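Local coordinates for protein Hydrogenase/urease maturation factor HypB (Helicobacter pylori, PDB 4LPS) that binds and slowly hydrolyses GTP and is required for nickel insertion during maturation of [NiFe] hydrogenase and for maturation of urease, at residues A[106-111]-A[132-137]. Numbering follows the deposited sequence.
Sequences CHLEAS and LIIENV. With MG (magnesium ion), chain C; NI (nickel (II) ion), chain F.
Asn136 OD1 accepts two backbone N-H groups, both in its carbonyl plane. Leu108 N donates across the contact to Asn136 OD1 at 3.1 Å, with a bent N-H...O angle of 140°. Val137 N donates to Asn136 OD1 from within its own segment at 2.9 Å. The other end of the amide is held too. Asn136 ND2 donates to a water at 2.8 Å. That water donates on to Leu108 O. Asn136 ND2 also bonds Asn50 OD1. Together these bonds fix the rotation of the buried amide.

Leu108 packs beside the amide. With chi1 at -71°, its CG sits next to Asn136 OD1, and Leu108 CD1 goes on to meet Ile134 CG2 at 3.6 Å. Val137 packs its two methyls against the backbone at 106-107, CG1 near Cys106 O and CG2 near His107 N.

Cys106 SG binds nickel at 2.2 Å, together with Cys142 of the same chain. His107 does not coordinate here. Its ND1 donates almost straight to Cys106 SG, in the ring plane, and His107 NE2 bonds Glu109 OE1 at 2.9 Å. The thiolate is thus probably stabilised by its second shell.

Glu135 OE1 binds magnesium with Thr60 and Asp86 beside the GDP. The contact joins the nickel-binding loop before helix 110-122 to the C-terminal end of strand 131-135, which lies between strands 74-80 and 47-52 in the parallel sheet of this P-loop GTPase.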
# COMPACT_ATOMS: atom_id res chain seq x y z
N CYS A 106 9.77 -3.40 -12.71
CA CYS A 106 8.94 -2.23 -12.42
C CYS A 106 7.87 -2.51 -11.39
O CYS A 106 6.96 -1.70 -11.19
CB CYS A 106 8.29 -1.73 -13.71
SG CYS A 106 7.15 -2.93 -14.45
N HIS A 107 7.99 -3.64 -10.71
CA HIS A 107 6.92 -4.14 -9.86
C HIS A 107 7.47 -5.20 -8.92
O HIS A 107 8.56 -5.73 -9.14
CB HIS A 107 5.80 -4.73 -10.71
CG HIS A 107 6.22 -5.91 -11.52
ND1 HIS A 107 6.75 -5.80 -12.79
CD2 HIS A 107 6.23 -7.23 -11.23
CE1 HIS A 107 7.05 -7.00 -13.25
NE2 HIS A 107 6.74 -7.89 -12.32
N LEU A 108 6.71 -5.51 -7.87
CA LEU A 108 7.05 -6.62 -7.01
C LEU A 108 6.34 -7.89 -7.46
O LEU A 108 5.26 -7.83 -8.06
CB LEU A 108 6.70 -6.30 -5.55
CG LEU A 108 7.61 -5.25 -4.91
CD1 LEU A 108 7.19 -4.97 -3.47
CD2 LEU A 108 9.07 -5.68 -4.98
N GLU A 109 6.95 -9.03 -7.18
CA GLU A 109 6.32 -10.32 -7.41
C GLU A 109 6.34 -11.13 -6.11
O GLU A 109 7.18 -10.87 -5.24
CB GLU A 109 7.01 -11.08 -8.54
CG GLU A 109 6.86 -10.39 -9.90
CD GLU A 109 7.71 -11.04 -10.97
OE1 GLU A 109 7.61 -10.62 -12.14
OE2 GLU A 109 8.50 -11.95 -10.63
N ALA A 110 5.43 -12.08 -5.98
CA ALA A 110 5.27 -12.83 -4.74
C ALA A 110 6.55 -13.52 -4.29
O ALA A 110 6.84 -13.58 -3.09
CB ALA A 110 4.15 -13.85 -4.89
N SER A 111 7.32 -14.05 -5.24
CA SER A 111 8.58 -14.70 -4.93
C SER A 111 9.59 -13.73 -4.30
O SER A 111 10.47 -14.15 -3.54
CB SER A 111 9.17 -15.33 -6.20
OG SER A 111 9.33 -14.37 -7.22
N LEU A 132 1.63 -6.45 8.09
CA LEU A 132 2.81 -6.43 7.25
C LEU A 132 2.48 -5.58 6.05
O LEU A 132 1.54 -5.88 5.30
CB LEU A 132 3.24 -7.84 6.83
CG LEU A 132 4.32 -7.90 5.75
CD1 LEU A 132 5.68 -7.48 6.29
CD2 LEU A 132 4.41 -9.30 5.15
N ILE A 133 3.24 -4.51 5.85
CA ILE A 133 2.93 -3.55 4.82
C ILE A 133 3.93 -3.61 3.68
O ILE A 133 5.14 -3.48 3.88
CB ILE A 133 2.87 -2.12 5.39
CG1 ILE A 133 1.73 -2.01 6.42
CG2 ILE A 133 2.69 -1.09 4.28
CD1 ILE A 133 1.49 -0.61 6.96
N ILE A 134 3.41 -3.84 2.48
CA ILE A 134 4.21 -3.84 1.27
C ILE A 134 4.09 -2.50 0.56
O ILE A 134 3.00 -2.12 0.13
CB ILE A 134 3.78 -4.98 0.32
CG1 ILE A 134 3.94 -6.34 1.01
CG2 ILE A 134 4.59 -4.95 -0.98
CD1 ILE A 134 3.27 -7.49 0.27
N GLU A 135 5.20 -1.77 0.46
CA GLU A 135 5.22 -0.58 -0.38
C GLU A 135 5.79 -0.94 -1.74
O GLU A 135 6.99 -1.20 -1.88
CB GLU A 135 6.01 0.57 0.26
CG GLU A 135 5.89 1.87 -0.54
CD GLU A 135 6.76 2.99 -0.03
OE1 GLU A 135 7.38 3.69 -0.86
OE2 GLU A 135 6.82 3.19 1.20
N ASN A 136 4.92 -0.99 -2.74
CA ASN A 136 5.31 -1.44 -4.07
C ASN A 136 6.16 -0.42 -4.81
O ASN A 136 6.24 0.75 -4.41
CB ASN A 136 4.06 -1.77 -4.89
CG ASN A 136 4.23 -3.03 -5.71
OD1 ASN A 136 5.22 -3.19 -6.42
ND2 ASN A 136 3.27 -3.94 -5.61
N VAL A 137 6.81 -0.88 -5.87
CA VAL A 137 7.55 -0.02 -6.79
C VAL A 137 6.64 1.08 -7.33
O VAL A 137 5.49 0.82 -7.68
CB VAL A 137 8.13 -0.82 -7.96
CG1 VAL A 137 8.89 0.09 -8.92
CG2 VAL A 137 9.05 -1.93 -7.44
MG MG C . 8.73 5.67 -1.25
NI NI F . 6.38 -2.03 -16.34
O HOH W 1 3.52 -5.69 -7.78
O HOH W 2 9.92 7.59 -1.48